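Local coordinates for erythrocyte membrane protein 1 (Plasmodium falciparum, PDB 6S8T) that probably binds a host cell-surface receptor, ICAM-1, through this DBLbeta domain of a PfEMP1 adhesin, a mode of attachment used by malaria-infected erythrocytes, at residues A[313-324]-A[459-468]. Sequence-based numbering, arbitrary orientation.
Sequences YDKLMKQCSQCM and PPKYANACKC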
ATOM      1  N   TYR A 313      -0.195  -1.967 -24.951  1.00 56.87           N
ATOM      2  CA  TYR A 313      -1.151  -2.499 -25.914  1.00 60.10           C
ATOM      3  C   TYR A 313      -1.555  -1.439 -26.929  1.00 59.47           C
ATOM      4  O   TYR A 313      -1.754  -1.749 -28.108  1.00 58.16           O
ATOM      5  CB  TYR A 313      -2.377  -3.048 -25.184  1.00 60.34           C
ATOM      6  CG  TYR A 313      -3.237  -3.969 -26.019  1.00 62.61           C
ATOM      7  CD1 TYR A 313      -2.992  -5.337 -26.053  1.00 63.13           C
ATOM      8  CD2 TYR A 313      -4.298  -3.475 -26.768  1.00 63.88           C
ATOM      9  CE1 TYR A 313      -3.777  -6.186 -26.810  1.00 63.25           C
ATOM     10  CE2 TYR A 313      -5.088  -4.315 -27.530  1.00 65.20           C
ATOM     11  CZ  TYR A 313      -4.823  -5.671 -27.547  1.00 66.34           C
ATOM     12  OH  TYR A 313      -5.606  -6.514 -28.302  1.00 69.58           O
ATOM     13  N   ASP A 314      -1.673  -0.181 -26.494  1.00 63.49           N
ATOM     14  CA  ASP A 314      -1.993   0.895 -27.429  1.00 70.61           C
ATOM     15  C   ASP A 314      -0.872   1.099 -28.440  1.00 67.66           C
ATOM     16  O   ASP A 314      -1.134   1.365 -29.618  1.00 66.18           O
ATOM     17  CB  ASP A 314      -2.272   2.191 -26.671  1.00 81.01           C
ATOM     18  CG  ASP A 314      -3.601   2.168 -25.948  1.00 89.26           C
ATOM     19  OD1 ASP A 314      -4.313   1.148 -26.048  1.00 91.42           O
ATOM     20  OD2 ASP A 314      -3.933   3.170 -25.281  1.00 93.63           O
ATOM     21  N   LYS A 315       0.384   0.987 -27.998  1.00 67.90           N
ATOM     22  CA  LYS A 315       1.501   1.061 -28.934  1.00 70.37           C
ATOM     23  C   LYS A 315       1.446  -0.073 -29.945  1.00 70.87           C
ATOM     24  O   LYS A 315       1.860   0.099 -31.097  1.00 74.23           O
ATOM     25  CB  LYS A 315       2.829   1.028 -28.177  1.00 70.09           C
ATOM     26  CG  LYS A 315       3.035   2.192 -27.225  1.00 74.36           C
ATOM     27  CD  LYS A 315       4.346   2.060 -26.471  1.00 78.12           C
ATOM     28  CE  LYS A 315       4.546   3.225 -25.512  1.00 83.83           C
ATOM     29  NZ  LYS A 315       5.780   3.074 -24.692  1.00 85.54           N
ATOM     30  N   LEU A 316       0.934  -1.233 -29.536  1.00 68.07           N
ATOM     31  CA  LEU A 316       0.797  -2.357 -30.451  1.00 68.01           C
ATOM     32  C   LEU A 316      -0.351  -2.154 -31.432  1.00 70.72           C
ATOM     33  O   LEU A 316      -0.272  -2.618 -32.576  1.00 71.82           O
ATOM     34  CB  LEU A 316       0.601  -3.649 -29.656  1.00 65.59           C
ATOM     35  CG  LEU A 316       0.927  -4.964 -30.366  1.00 66.47           C
ATOM     36  CD1 LEU A 316       2.383  -4.987 -30.799  1.00 67.18           C
ATOM     37  CD2 LEU A 316       0.615  -6.145 -29.461  1.00 63.65           C
ATOM     38  N   MET A 317      -1.419  -1.466 -31.015  1.00 73.63           N
ATOM     39  CA  MET A 317      -2.550  -1.245 -31.910  1.00 82.72           C
ATOM     40  C   MET A 317      -2.202  -0.269 -33.024  1.00 87.56           C
ATOM     41  O   MET A 317      -2.740  -0.379 -34.133  1.00 88.48           O
ATOM     42  CB  MET A 317      -3.763  -0.727 -31.132  1.00 90.51           C
ATOM     43  CG  MET A 317      -4.271  -1.663 -30.045  1.00 96.72           C
ATOM     44  SD  MET A 317      -5.932  -1.253 -29.460  1.00103.51           S
ATOM     45  CE  MET A 317      -5.707   0.442 -28.925  1.00105.50           C
ATOM     46  N   LYS A 318      -1.315   0.686 -32.754  1.00 89.02           N
ATOM     47  CA  LYS A 318      -0.976   1.715 -33.728  1.00 91.49           C
ATOM     48  C   LYS A 318       0.169   1.297 -34.642  1.00 86.50           C
ATOM     49  O   LYS A 318       0.152   1.612 -35.837  1.00 90.26           O
ATOM     50  CB  LYS A 318      -0.629   3.021 -33.008  1.00 96.61           C
ATOM     51  CG  LYS A 318      -1.756   3.551 -32.133  1.00 99.58           C
ATOM     52  CD  LYS A 318      -1.326   4.778 -31.350  1.00104.62           C
ATOM     53  CE  LYS A 318      -2.415   5.226 -30.386  1.00106.86           C
ATOM     54  NZ  LYS A 318      -1.966   6.356 -29.527  1.00107.40           N
ATOM     55  N   GLN A 319       1.166   0.588 -34.109  1.00 78.45           N
ATOM     56  CA  GLN A 319       2.282   0.145 -34.936  1.00 76.18           C
ATOM     57  C   GLN A 319       1.906  -1.037 -35.820  1.00 76.59           C
ATOM     58  O   GLN A 319       2.474  -1.196 -36.906  1.00 78.20           O
ATOM     59  CB  GLN A 319       3.478  -0.225 -34.058  1.00 72.56           C
ATOM     60  CG  GLN A 319       4.072   0.944 -33.297  1.00 73.01           C
ATOM     61  CD  GLN A 319       4.625   2.015 -34.216  1.00 81.27           C
ATOM     62  OE1 GLN A 319       5.082   1.726 -35.324  1.00 84.44           O
ATOM     63  NE2 GLN A 319       4.583   3.262 -33.760  1.00 85.05           N
ATOM     64  N   CYS A 320       0.960  -1.867 -35.379  1.00 75.27           N
ATOM     65  CA  CYS A 320       0.536  -3.045 -36.125  1.00 76.83           C
ATOM     66  C   CYS A 320      -0.839  -2.870 -36.761  1.00 81.12           C
ATOM     67  O   CYS A 320      -1.456  -3.858 -37.171  1.00 82.09           O
ATOM     68  CB  CYS A 320       0.541  -4.276 -35.218  1.00 74.65           C
ATOM     69  SG  CYS A 320       2.179  -4.779 -34.639  1.00 71.46           S
ATOM     70  N   SER A 321      -1.331  -1.631 -36.852  1.00 85.14           N
ATOM     71  CA  SER A 321      -2.648  -1.397 -37.436  1.00 88.20           C
ATOM     72  C   SER A 321      -2.686  -1.776 -38.910  1.00 95.08           C
ATOM     73  O   SER A 321      -3.713  -2.264 -39.399  1.00 95.41           O
ATOM     74  CB  SER A 321      -3.052   0.067 -37.256  1.00 85.68           C
ATOM     75  OG  SER A 321      -2.144   0.934 -37.916  1.00 85.28           O
ATOM     76  N   GLN A 322      -1.584  -1.567 -39.629  1.00 98.57           N
ATOM     77  CA  GLN A 322      -1.568  -1.832 -41.062  1.00104.94           C
ATOM     78  C   GLN A 322      -1.465  -3.321 -41.372  1.00103.57           C
ATOM     79  O   GLN A 322      -1.962  -3.767 -42.414  1.00106.18           O
ATOM     80  CB  GLN A 322      -0.413  -1.073 -41.717  1.00111.57           C
ATOM     81  CG  GLN A 322      -0.423   0.427 -41.447  1.00115.63           C
ATOM     82  CD  GLN A 322      -1.577   1.141 -42.127  1.00121.47           C
ATOM     83  OE1 GLN A 322      -2.032   0.736 -43.197  1.00125.38           O
ATOM     84  NE2 GLN A 322      -2.060   2.211 -41.504  1.00121.83           N
ATOM     85  N   CYS A 323      -0.842  -4.101 -40.490  1.00 99.85           N
ATOM     86  CA  CYS A 323      -0.657  -5.531 -40.700  1.00100.91           C
ATOM     87  C   CYS A 323      -1.822  -6.364 -40.168  1.00100.41           C
ATOM     88  O   CYS A 323      -1.654  -7.566 -39.929  1.00 99.65           O
ATOM     89  CB  CYS A 323       0.652  -5.995 -40.052  1.00 98.19           C
ATOM     90  SG  CYS A 323       2.084  -4.941 -40.395  1.00101.15           S
ATOM     91  N   MET A 324      -2.996  -5.758 -39.983  1.00 99.80           N
ATOM     92  CA  MET A 324      -4.146  -6.470 -39.435  1.00 97.81           C
ATOM     93  C   MET A 324      -5.058  -7.034 -40.516  1.00 96.58           C
ATOM     94  O   MET A 324      -5.609  -8.128 -40.351  1.00 96.38           O
ATOM     95  CB  MET A 324      -4.954  -5.546 -38.521  1.00103.25           C
ATOM     96  CG  MET A 324      -4.276  -5.250 -37.202  1.00105.20           C
ATOM     97  SD  MET A 324      -4.004  -6.748 -36.240  1.00106.68           S
ATOM     98  CE  MET A 324      -5.682  -7.139 -35.755  1.00106.90           C
ATOM     99  N   PRO A 459      -0.177 -12.419 -28.157  1.00124.44           N
ATOM    100  CA  PRO A 459      -1.522 -11.848 -28.034  1.00118.47           C
ATOM    101  C   PRO A 459      -2.464 -12.468 -29.050  1.00118.35           C
ATOM    102  O   PRO A 459      -2.165 -12.487 -30.254  1.00121.54           O
ATOM    103  CB  PRO A 459      -1.303 -10.353 -28.314  1.00116.65           C
ATOM    104  CG  PRO A 459       0.161 -10.130 -28.097  1.00116.44           C
ATOM    105  CD  PRO A 459       0.820 -11.402 -28.525  1.00121.78           C
ATOM    106  N   PRO A 460      -3.607 -12.995 -28.603  1.00113.52           N
ATOM    107  CA  PRO A 460      -4.515 -13.675 -29.541  1.00116.90           C
ATOM    108  C   PRO A 460      -5.008 -12.783 -30.667  1.00118.89           C
ATOM    109  O   PRO A 460      -5.265 -13.279 -31.772  1.00123.14           O
ATOM    110  CB  PRO A 460      -5.669 -14.134 -28.636  1.00116.20           C
ATOM    111  CG  PRO A 460      -5.079 -14.185 -27.262  1.00110.84           C
ATOM    112  CD  PRO A 460      -4.089 -13.062 -27.214  1.00107.54           C
ATOM    113  N   LYS A 461      -5.142 -11.479 -30.423  1.00114.52           N
ATOM    114  CA  LYS A 461      -5.598 -10.562 -31.458  1.00113.80           C
ATOM    115  C   LYS A 461      -4.478 -10.134 -32.399  1.00111.08           C
ATOM    116  O   LYS A 461      -4.764  -9.669 -33.508  1.00116.68           O
ATOM    117  CB  LYS A 461      -6.231  -9.323 -30.820  1.00112.10           C
ATOM    118  CG  LYS A 461      -7.306  -9.622 -29.781  1.00110.74           C
ATOM    119  CD  LYS A 461      -8.639  -9.981 -30.424  1.00115.88           C
ATOM    120  CE  LYS A 461      -9.728 -10.140 -29.371  1.00114.03           C
ATOM    121  NZ  LYS A 461     -11.079 -10.327 -29.970  1.00118.63           N
ATOM    122  N   TYR A 462      -3.215 -10.284 -31.987  1.00100.78           N
ATOM    123  CA  TYR A 462      -2.082  -9.831 -32.787  1.00 94.67           C
ATOM    124  C   TYR A 462      -1.070 -10.943 -33.044  1.00 91.52           C
ATOM    125  O   TYR A 462       0.085 -10.655 -33.374  1.00 91.23           O
ATOM    126  CB  TYR A 462      -1.394  -8.638 -32.119  1.00 90.18           C
ATOM    127  CG  TYR A 462      -2.237  -7.386 -32.123  1.00 89.85           C
ATOM    128  CD1 TYR A 462      -2.179  -6.492 -33.185  1.00 92.98           C
ATOM    129  CD2 TYR A 462      -3.100  -7.102 -31.073  1.00 86.48           C
ATOM    130  CE1 TYR A 462      -2.952  -5.349 -33.198  1.00 94.21           C
ATOM    131  CE2 TYR A 462      -3.878  -5.961 -31.077  1.00 88.30           C
ATOM    132  CZ  TYR A 462      -3.800  -5.089 -32.141  1.00 92.22           C
ATOM    133  OH  TYR A 462      -4.572  -3.953 -32.151  1.00 95.98           O
ATOM    134  N   ALA A 463      -1.480 -12.207 -32.905  1.00 92.12           N
ATOM    135  CA  ALA A 463      -0.561 -13.310 -33.168  1.00 83.12           C
ATOM    136  C   ALA A 463      -0.129 -13.330 -34.628  1.00 93.56           C
ATOM    137  O   ALA A 463       1.052 -13.542 -34.931  1.00 88.91           O
ATOM    138  CB  ALA A 463      -1.210 -14.637 -32.779  1.00 83.75           C
ATOM    139  N   ASN A 464      -1.069 -13.104 -35.548  1.00 96.39           N
ATOM    140  CA  ASN A 464      -0.744 -13.053 -36.967  1.00106.16           C
ATOM    141  C   ASN A 464      -0.152 -11.715 -37.389  1.00112.59           C
ATOM    142  O   ASN A 464       0.536 -11.654 -38.414  1.00116.72           O
ATOM    143  CB  ASN A 464      -1.991 -13.346 -37.807  1.00110.19           C
ATOM    144  CG  ASN A 464      -2.475 -14.775 -37.656  1.00111.92           C
ATOM    145  OD1 ASN A 464      -1.680 -15.693 -37.461  1.00112.57           O
ATOM    146  ND2 ASN A 464      -3.786 -14.969 -37.750  1.00113.30           N
ATOM    147  N   ALA A 465      -0.404 -10.646 -36.629  1.00114.23           N
ATOM    148  CA  ALA A 465       0.119  -9.337 -37.004  1.00118.51           C
ATOM    149  C   ALA A 465       1.631  -9.273 -36.827  1.00120.88           C
ATOM    150  O   ALA A 465       2.330  -8.653 -37.638  1.00125.13           O
ATOM    151  CB  ALA A 465      -0.565  -8.243 -36.185  1.00118.17           C
ATOM    152  N   CYS A 466       2.156  -9.908 -35.776  1.00118.19           N
ATOM    153  CA  CYS A 466       3.593  -9.907 -35.529  1.00119.13           C
ATOM    154  C   CYS A 466       4.368 -10.754 -36.530  1.00125.94           C
ATOM    155  O   CYS A 466       5.602 -10.712 -36.524  1.00128.94           O
ATOM    156  CB  CYS A 466       3.888 -10.397 -34.109  1.00114.89           C
ATOM    157  SG  CYS A 466       3.026  -9.504 -32.788  1.00109.56           S
ATOM    158  N   LYS A 467       3.682 -11.522 -37.377  1.00130.04           N
ATOM    159  CA  LYS A 467       4.332 -12.340 -38.390  1.00135.00           C
ATOM    160  C   LYS A 467       4.245 -11.743 -39.789  1.00136.29           C
ATOM    161  O   LYS A 467       4.935 -12.229 -40.692  1.00141.71           O
ATOM    162  CB  LYS A 467       3.727 -13.750 -38.402  1.00138.84           C
ATOM    163  CG  LYS A 467       3.880 -14.504 -37.092  1.00136.11           C
ATOM    164  CD  LYS A 467       3.274 -15.894 -37.184  1.00140.13           C
ATOM    165  CE  LYS A 467       3.441 -16.657 -35.881  1.00138.33           C
ATOM    166  NZ  LYS A 467       2.854 -18.024 -35.962  1.00142.32           N
ATOM    167  N   CYS A 468       3.422 -10.715 -39.983  1.00131.36           N
ATOM    168  CA  CYS A 468       3.248 -10.059 -41.279  1.00134.36           C
ATOM    169  C   CYS A 468       2.855 -11.052 -42.370  1.00139.55           C
ATOM    170  O   CYS A 468       2.844 -10.713 -43.553  1.00144.76           O
ATOM    171  CB  CYS A 468       4.525  -9.317 -41.686  1.00134.44           C
ATOM    172  SG  CYS A 468       5.154  -8.148 -40.454  1.00128.03           S
TER
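Y462 turns one ring edge toward the face of Y313 in an offset edge-to-face pair. The centroids of the Y313 and Y462 rings are 5.6 Å apart and the planes stand at 81°. Y313 OH lies at that edge, in the plane of the Y462 ring, 3.3 Å from Y462 CE2. CG of Y313 is anti to the backbone N (chi1 -163°), which swings the phenol toward 459-468.

The other contacts of Y462 are mainly apolar. L316 CG lies over one face of the Y462 ring, and L316 CD2 comes 4.1 Å from Y462 CG. L316 CD2 also reaches P459 CG at 4.2 Å. M317 CG packs on Y462 CZ. It also makes a short van der Waals contact with the phenol oxygen, M317 CG to Y462 OH 3.1 Å.

The end of helix 293-319 and the turn after it pack on the C-terminal tail of this DBLbeta construct, a Duffy-binding-like domain. Disulfides tie both segments to helix 335-372: C320 to C340, C466 to C344 and C468 to C337. L316 also touches A343 and C344 of that helix.

M324 makes a Met-aromatic contact. M324 SD is 4.2 Å from the Y462 ring centroid, 47° off the normal. The M324 chain is bent at chi2 and chi3, and M324 SD also meets A465 CB at 3.8 Å. C320 CB packs on A465 CB at 4.2 Å.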